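Local structure of EscN (Escherichia coli O127:H6, 2OBM) at residues A103-R108 against L139-A144; D187-F192 against N227-I232. The protein belongs to the ATP synthase alpha/beta family of P-loop proteins and is probably part of a type III secretion system, modelled here with bound ADP. The protein carries 1 engineered substitution. All coordinates share one frame; numbering follows the deposited sequence.

Both interactions lie in the nucleotide-binding domain, with centres about 20 Å apart and nearest atoms about 10 Å apart, so they do not touch. Interaction 1 is a buried contact between the end of a strand of the central sheet and a helix that covers it; its chemistry is van der Waals packing of aliphatic groups against a methyl and the helix backbone, with no polar bond across it. Interaction 2 is partly buried and joins the loop between helices 169-182 and 194-204 to the start of helix 231-239. There Arg189, salt-bridged to helix 231-239, lies against Pro231, and Phe192 against Pro231 and Ile232, while Asn229 binds a calcium ion. Helix 169-182 neighbours both.

Interaction 1. Residues A103-R108 against L139-A144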
ATOM      1  N   ALA A 103       9.320  -2.686  -4.270  1.00 20.73           N
ATOM      2  CA  ALA A 103       9.559  -2.671  -5.691  1.00 20.45           C
ATOM      3  C   ALA A 103       9.155  -1.293  -6.162  1.00 20.23           C
ATOM      4  O   ALA A 103       7.969  -0.956  -6.128  1.00 19.97           O
ATOM      5  CB  ALA A 103       8.737  -3.743  -6.387  1.00 20.82           C
ATOM      6  N   LEU A 104      10.140  -0.481  -6.553  1.00 19.99           N
ATOM      7  CA  LEU A 104       9.867   0.838  -7.128  1.00 19.30           C
ATOM      8  C   LEU A 104      10.052   0.774  -8.637  1.00 18.85           C
ATOM      9  O   LEU A 104      11.170   0.737  -9.141  1.00 19.27           O
ATOM     10  CB  LEU A 104      10.768   1.914  -6.492  1.00 20.08           C
ATOM     11  CG  LEU A 104      10.725   1.991  -4.948  1.00 21.16           C
ATOM     12  CD1 LEU A 104      11.676   3.074  -4.397  1.00 20.60           C
ATOM     13  CD2 LEU A 104       9.294   2.225  -4.443  1.00 20.68           C
ATOM     14  N   ILE A 105       8.939   0.764  -9.350  1.00 18.90           N
ATOM     15  CA  ILE A 105       8.926   0.445 -10.764  1.00 19.42           C
ATOM     16  C   ILE A 105       8.364   1.548 -11.673  1.00 20.52           C
ATOM     17  O   ILE A 105       7.223   1.980 -11.508  1.00 19.80           O
ATOM     18  CB  ILE A 105       8.083  -0.860 -11.028  1.00 18.86           C
ATOM     19  CG1 ILE A 105       8.584  -2.027 -10.161  1.00 19.01           C
ATOM     20  CG2 ILE A 105       8.072  -1.216 -12.534  1.00 16.34           C
ATOM     21  CD1 ILE A 105       7.634  -3.297 -10.160  1.00 19.18           C
ATOM     22  N   GLY A 106       9.163   1.976 -12.648  1.00 21.80           N
ATOM     23  CA  GLY A 106       8.670   2.815 -13.734  1.00 24.07           C
ATOM     24  C   GLY A 106       8.762   4.330 -13.575  1.00 26.91           C
ATOM     25  O   GLY A 106       8.445   5.069 -14.516  1.00 26.19           O
ATOM     26  N   GLU A 107       9.185   4.787 -12.396  1.00 28.88           N
ATOM     27  CA  GLU A 107       9.323   6.214 -12.115  1.00 32.63           C
ATOM     28  C   GLU A 107      10.730   6.705 -12.493  1.00 33.53           C
ATOM     29  O   GLU A 107      11.658   5.911 -12.674  1.00 31.95           O
ATOM     30  CB  GLU A 107       9.032   6.517 -10.631  1.00 33.27           C
ATOM     31  CG  GLU A 107       7.540   6.598 -10.242  1.00 34.96           C
ATOM     32  CD  GLU A 107       7.338   6.979  -8.764  1.00 36.01           C
ATOM     33  OE1 GLU A 107       6.184   7.247  -8.337  1.00 37.74           O
ATOM     34  OE2 GLU A 107       8.340   7.007  -8.017  1.00 37.32           O
ATOM     35  N   ARG A 108      10.881   8.019 -12.632  1.00 35.49           N
ATOM     36  CA  ARG A 108      12.192   8.580 -12.930  1.00 37.54           C
ATOM     37  C   ARG A 108      13.029   8.585 -11.668  1.00 36.86           C
ATOM     38  O   ARG A 108      12.494   8.512 -10.552  1.00 36.49           O
ATOM     39  CB  ARG A 108      12.082   9.980 -13.534  1.00 40.22           C
ATOM     40  CG  ARG A 108      11.527   9.971 -14.946  1.00 43.05           C
ATOM     41  CD  ARG A 108      11.209  11.368 -15.447  1.00 45.60           C
ATOM     42  NE  ARG A 108      10.717  11.331 -16.828  1.00 48.05           N
ATOM     43  CZ  ARG A 108      10.784  12.350 -17.685  1.00 48.88           C
ATOM     44  NH1 ARG A 108      11.338  13.509 -17.324  1.00 48.94           N
ATOM     45  NH2 ARG A 108      10.302  12.202 -18.910  1.00 49.50           N
ATOM     46  N   LEU A 139      11.545  -5.381 -20.057  1.00 26.48           N
ATOM     47  CA  LEU A 139      11.763  -6.715 -19.521  1.00 27.77           C
ATOM     48  C   LEU A 139      12.198  -6.651 -18.066  1.00 26.68           C
ATOM     49  O   LEU A 139      11.724  -7.433 -17.250  1.00 25.56           O
ATOM     50  CB  LEU A 139      12.826  -7.438 -20.346  1.00 28.66           C
ATOM     51  CG  LEU A 139      12.835  -8.970 -20.353  1.00 29.84           C
ATOM     52  CD1 LEU A 139      11.417  -9.546 -20.427  1.00 29.48           C
ATOM     53  CD2 LEU A 139      13.697  -9.467 -21.533  1.00 29.31           C
ATOM     54  N   GLU A 140      13.096  -5.708 -17.759  1.00 26.10           N
ATOM     55  CA  GLU A 140      13.619  -5.532 -16.415  1.00 25.50           C
ATOM     56  C   GLU A 140      12.545  -4.942 -15.491  1.00 24.10           C
ATOM     57  O   GLU A 140      12.419  -5.353 -14.342  1.00 23.71           O
ATOM     58  CB  GLU A 140      14.890  -4.656 -16.423  1.00 25.80           C
ATOM     59  CG  GLU A 140      15.662  -4.703 -15.085  1.00 27.60           C
ATOM     60  CD  GLU A 140      16.603  -3.510 -14.879  1.00 27.76           C
ATOM     61  OE1 GLU A 140      17.238  -3.081 -15.866  1.00 28.77           O
ATOM     62  OE2 GLU A 140      16.686  -2.993 -13.730  1.00 27.60           O
ATOM     63  N   ARG A 141      11.768  -3.993 -16.004  1.00 22.41           N
ATOM     64  CA  ARG A 141      10.672  -3.394 -15.243  1.00 22.14           C
ATOM     65  C   ARG A 141       9.568  -4.405 -14.936  1.00 22.79           C
ATOM     66  O   ARG A 141       8.950  -4.365 -13.864  1.00 21.60           O
ATOM     67  CB  ARG A 141      10.108  -2.177 -15.975  1.00 20.59           C
ATOM     68  CG  ARG A 141      11.031  -0.963 -15.887  1.00 21.30           C
ATOM     69  CD  ARG A 141      10.496   0.228 -16.647  1.00 21.15           C
ATOM     70  NE  ARG A 141      10.765   0.141 -18.071  1.00 21.76           N
ATOM     71  CZ  ARG A 141       9.830   0.136 -19.020  1.00 22.62           C
ATOM     72  NH1 ARG A 141       8.542   0.201 -18.698  1.00 21.78           N
ATOM     73  NH2 ARG A 141      10.181   0.069 -20.299  1.00 21.76           N
ATOM     74  N   MET A 142       9.343  -5.326 -15.872  1.00 22.58           N
ATOM     75  CA  MET A 142       8.419  -6.427 -15.646  1.00 23.69           C
ATOM     76  C   MET A 142       8.920  -7.425 -14.591  1.00 23.15           C
ATOM     77  O   MET A 142       8.166  -7.848 -13.699  1.00 23.24           O
ATOM     78  CB  MET A 142       8.132  -7.146 -16.967  1.00 24.00           C
ATOM     79  CG  MET A 142       7.188  -8.309 -16.823  1.00 24.88           C
ATOM     80  SD  MET A 142       7.045  -9.313 -18.314  1.00 25.89           S
ATOM     81  CE  MET A 142       5.962 -10.603 -17.728  1.00 25.68           C
ATOM     82  N   LYS A 143      10.183  -7.821 -14.693  1.00 22.57           N
ATOM     83  CA  LYS A 143      10.709  -8.850 -13.797  1.00 22.89           C
ATOM     84  C   LYS A 143      10.795  -8.374 -12.362  1.00 21.54           C
ATOM     85  O   LYS A 143      10.718  -9.179 -11.417  1.00 21.28           O
ATOM     86  CB  LYS A 143      12.079  -9.352 -14.284  1.00 25.50           C
ATOM     87  CG  LYS A 143      11.992 -10.438 -15.343  1.00 27.46           C
ATOM     88  CD  LYS A 143      13.249 -10.480 -16.207  1.00 30.74           C
ATOM     89  CE  LYS A 143      13.322 -11.792 -17.012  1.00 32.28           C
ATOM     90  NZ  LYS A 143      14.513 -11.853 -17.928  1.00 34.03           N
ATOM     91  N   ALA A 144      10.936  -7.062 -12.195  1.00 20.57           N
ATOM     92  CA  ALA A 144      11.047  -6.440 -10.863  1.00 20.25           C
ATOM     93  C   ALA A 144       9.965  -6.910  -9.888  1.00 19.59           C
ATOM     94  O   ALA A 144      10.231  -7.106  -8.709  1.00 19.53           O
ATOM     95  CB  ALA A 144      11.041  -4.909 -10.984  1.00 20.08           C
TER
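Ile105 meets helix 138-156 with both of its branches. CG2 lies 3.5 Å from Arg141 O, and 4.1 Å from CB of the same Arg141. The other branch reaches Ala144, whose methyl CB is 3.9 Å from Ile105 CD1 and equally near CG1. The first torsion explains this division: CG1 stands beside the backbone N and CG2 opposite it (chi1 -54°), while a nearly straight second torsion carries CD1 on to the helix. The branched side chain thus spans one helical turn, from Arg141 to Ala144. Arg141 slants across Ile105, touching it with CB alone of its side chain, then bends at the CG-CD bond (chi3 -81°). Its CD passes 4.3 Å from Gly106 CA, while NE bonds to the carbonyl of Arg136, an anchor for the polar end. Ala103 makes a looser contact through CB, 4.4 Å from Ala144 O. The two short segments run roughly antiparallel, at 150°, with axes 8.8 Å apart; helix 138-156 packs on strands that are parallel here, in the alpha/beta layering of P-loop domains. Just past the strand, Glu107 pairs with Lys84 of the probable Walker A loop. Strand 99-105 is hydrogen-bonded between strands 127-132 and 161-167; Thr132 of the former touches Ile105, Arg141 and Ala144, and helix 169-182 packs against Arg141 and Met142.

Interaction 2. Residues D187-F192 against N227-I232; sequences DVRGGF and NVNDPI
A calcium site borders this contact: Asn229 OD1 and Asp234 OD1 both bind the calcium ion, and Arg189 comes in beside them. The extended Arg189 side chain, with CG anti to the backbone N (chi1 -173°), runs alongside Pro231, pointing the other way, and lays its guanidinium over the proline, CZ being 3.4 Å from Pro231 CB. That methylene sits over the centre of one guanidinium face. Salt bridges from NH2 to Asp234 and from NH1 to Glu235 grip the group and probably fix its rotation, whereas Arg189 NH2 and Asn229 ND2, 3.5 Å apart, are both donors and so only touch, without a hydrogen bond. Arg189 to Phe192 forms a type I' beta turn, and Val188 and Arg189 facing Phe192 make a classic beta bulge; Gly191 N also bonds to Asp187 OD1 at 3.0 Å. On the other segment, Asp230 is the N-cap of helix 231-239, its OD1 accepting a weak bond from Ile232 N and a hydrogen bond from Gly233 N. Phe192 forms a CH-pi contact with Ile232, whose CG1 stands over the centre of one ring face, 3.7 Å from the centroid. Phe192 CD2 also touches Pro231 CG at 3.9 Å, and Phe197 of helix 194-204 contacts both residues.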
ATOM      1  N   ASP A 187      -3.565  -6.957 -28.857  1.00 41.15           N
ATOM      2  CA  ASP A 187      -4.339  -6.167 -27.920  1.00 42.49           C
ATOM      3  C   ASP A 187      -5.659  -6.892 -27.638  1.00 42.97           C
ATOM      4  O   ASP A 187      -6.418  -7.163 -28.565  1.00 43.06           O
ATOM      5  CB  ASP A 187      -4.607  -4.807 -28.582  1.00 43.33           C
ATOM      6  CG  ASP A 187      -5.484  -3.888 -27.744  1.00 44.53           C
ATOM      7  OD1 ASP A 187      -5.944  -4.295 -26.652  1.00 44.33           O
ATOM      8  OD2 ASP A 187      -5.709  -2.737 -28.195  1.00 45.05           O
ATOM      9  N   VAL A 188      -5.943  -7.220 -26.379  1.00 43.35           N
ATOM     10  CA  VAL A 188      -7.263  -7.780 -26.063  1.00 43.97           C
ATOM     11  C   VAL A 188      -8.197  -6.778 -25.382  1.00 44.26           C
ATOM     12  O   VAL A 188      -9.364  -6.665 -25.755  1.00 45.39           O
ATOM     13  CB  VAL A 188      -7.222  -9.139 -25.285  1.00 44.08           C
ATOM     14  CG1 VAL A 188      -6.585  -8.999 -23.908  1.00 43.45           C
ATOM     15  CG2 VAL A 188      -8.639  -9.708 -25.167  1.00 44.53           C
ATOM     16  N   ARG A 189      -7.685  -6.049 -24.396  1.00 44.14           N
ATOM     17  CA  ARG A 189      -8.471  -5.035 -23.705  1.00 44.00           C
ATOM     18  C   ARG A 189      -7.573  -3.862 -23.296  1.00 42.34           C
ATOM     19  O   ARG A 189      -6.572  -4.046 -22.594  1.00 41.78           O
ATOM     20  CB  ARG A 189      -9.202  -5.642 -22.494  1.00 44.85           C
ATOM     21  CG  ARG A 189     -10.192  -4.692 -21.809  1.00 46.74           C
ATOM     22  CD  ARG A 189     -11.145  -5.395 -20.805  1.00 47.11           C
ATOM     23  NE  ARG A 189     -11.741  -4.437 -19.859  1.00 48.98           N
ATOM     24  CZ  ARG A 189     -11.746  -4.578 -18.529  1.00 49.65           C
ATOM     25  NH1 ARG A 189     -11.207  -5.655 -17.960  1.00 50.41           N
ATOM     26  NH2 ARG A 189     -12.292  -3.641 -17.759  1.00 49.36           N
ATOM     27  N   GLY A 190      -7.922  -2.669 -23.777  1.00 40.33           N
ATOM     28  CA  GLY A 190      -7.248  -1.429 -23.406  1.00 38.77           C
ATOM     29  C   GLY A 190      -5.789  -1.303 -23.804  1.00 37.91           C
ATOM     30  O   GLY A 190      -5.039  -0.552 -23.190  1.00 38.41           O
ATOM     31  N   GLY A 191      -5.369  -2.034 -24.828  1.00 36.53           N
ATOM     32  CA  GLY A 191      -3.963  -2.021 -25.206  1.00 35.17           C
ATOM     33  C   GLY A 191      -3.160  -3.166 -24.604  1.00 33.77           C
ATOM     34  O   GLY A 191      -2.049  -3.450 -25.057  1.00 34.76           O
ATOM     35  N   PHE A 192      -3.730  -3.830 -23.599  1.00 31.32           N
ATOM     36  CA  PHE A 192      -3.058  -4.914 -22.895  1.00 29.55           C
ATOM     37  C   PHE A 192      -3.328  -6.274 -23.518  1.00 29.01           C
ATOM     38  O   PHE A 192      -4.469  -6.605 -23.801  1.00 28.89           O
ATOM     39  CB  PHE A 192      -3.472  -4.947 -21.415  1.00 27.49           C
ATOM     40  CG  PHE A 192      -3.061  -3.717 -20.643  1.00 27.15           C
ATOM     41  CD1 PHE A 192      -1.786  -3.626 -20.075  1.00 26.36           C
ATOM     42  CD2 PHE A 192      -3.943  -2.651 -20.484  1.00 25.67           C
ATOM     43  CE1 PHE A 192      -1.398  -2.499 -19.372  1.00 25.09           C
ATOM     44  CE2 PHE A 192      -3.559  -1.532 -19.772  1.00 25.46           C
ATOM     45  CZ  PHE A 192      -2.276  -1.456 -19.220  1.00 25.49           C
ATOM     46  N   ASN A 227     -10.702  10.120 -18.271  1.00 41.41           N
ATOM     47  CA  ASN A 227     -11.800   9.191 -18.007  1.00 40.76           C
ATOM     48  C   ASN A 227     -11.665   7.908 -18.834  1.00 38.83           C
ATOM     49  O   ASN A 227     -12.652   7.319 -19.250  1.00 38.10           O
ATOM     50  CB  ASN A 227     -13.158   9.872 -18.224  1.00 42.31           C
ATOM     51  CG  ASN A 227     -13.314  11.148 -17.402  1.00 43.53           C
ATOM     52  OD1 ASN A 227     -13.504  11.109 -16.178  1.00 43.67           O
ATOM     53  ND2 ASN A 227     -13.230  12.294 -18.078  1.00 44.40           N
ATOM     54  N   VAL A 228     -10.419   7.496 -19.058  1.00 37.43           N
ATOM     55  CA  VAL A 228     -10.090   6.303 -19.822  1.00 35.78           C
ATOM     56  C   VAL A 228     -10.077   5.099 -18.871  1.00 35.65           C
ATOM     57  O   VAL A 228      -9.473   5.154 -17.795  1.00 35.95           O
ATOM     58  CB  VAL A 228      -8.705   6.462 -20.502  1.00 35.22           C
ATOM     59  CG1 VAL A 228      -8.328   5.234 -21.310  1.00 34.79           C
ATOM     60  CG2 VAL A 228      -8.682   7.706 -21.375  1.00 35.29           C
ATOM     61  N   ASN A 229     -10.766   4.029 -19.258  1.00 34.29           N
ATOM     62  CA  ASN A 229     -10.816   2.818 -18.453  1.00 33.75           C
ATOM     63  C   ASN A 229      -9.430   2.230 -18.232  1.00 33.38           C
ATOM     64  O   ASN A 229      -8.588   2.264 -19.126  1.00 33.69           O
ATOM     65  CB  ASN A 229     -11.705   1.776 -19.126  1.00 33.95           C
ATOM     66  CG  ASN A 229     -11.723   0.439 -18.380  1.00 34.37           C
ATOM     67  OD1 ASN A 229     -12.276   0.324 -17.290  1.00 35.19           O
ATOM     68  ND2 ASN A 229     -11.144  -0.575 -18.986  1.00 34.19           N
ATOM     69  N   ASP A 230      -9.204   1.686 -17.040  1.00 31.78           N
ATOM     70  CA  ASP A 230      -7.976   0.958 -16.742  1.00 30.75           C
ATOM     71  C   ASP A 230      -8.350  -0.481 -16.416  1.00 29.21           C
ATOM     72  O   ASP A 230      -8.765  -0.784 -15.302  1.00 30.16           O
ATOM     73  CB  ASP A 230      -7.239   1.632 -15.569  1.00 30.99           C
ATOM     74  CG  ASP A 230      -6.113   0.782 -14.991  1.00 30.93           C
ATOM     75  OD1 ASP A 230      -5.686  -0.204 -15.639  1.00 31.38           O
ATOM     76  OD2 ASP A 230      -5.653   1.113 -13.871  1.00 30.71           O
ATOM     77  N   PRO A 231      -8.239  -1.379 -17.401  1.00 28.49           N
ATOM     78  CA  PRO A 231      -8.617  -2.758 -17.135  1.00 26.70           C
ATOM     79  C   PRO A 231      -7.695  -3.460 -16.135  1.00 25.07           C
ATOM     80  O   PRO A 231      -8.064  -4.489 -15.590  1.00 24.03           O
ATOM     81  CB  PRO A 231      -8.547  -3.412 -18.517  1.00 26.87           C
ATOM     82  CG  PRO A 231      -7.613  -2.576 -19.283  1.00 27.31           C
ATOM     83  CD  PRO A 231      -7.812  -1.184 -18.798  1.00 28.48           C
ATOM     84  N   ILE A 232      -6.507  -2.915 -15.887  1.00 24.93           N
ATOM     85  CA  ILE A 232      -5.626  -3.501 -14.870  1.00 23.59           C
ATOM     86  C   ILE A 232      -6.144  -3.197 -13.456  1.00 22.95           C
ATOM     87  O   ILE A 232      -6.233  -4.084 -12.609  1.00 22.28           O
ATOM     88  CB  ILE A 232      -4.159  -3.037 -15.036  1.00 23.58           C
ATOM     89  CG1 ILE A 232      -3.618  -3.456 -16.415  1.00 23.22           C
ATOM     90  CG2 ILE A 232      -3.294  -3.587 -13.878  1.00 23.52           C
ATOM     91  CD1 ILE A 232      -3.380  -4.955 -16.561  1.00 22.76           C
TER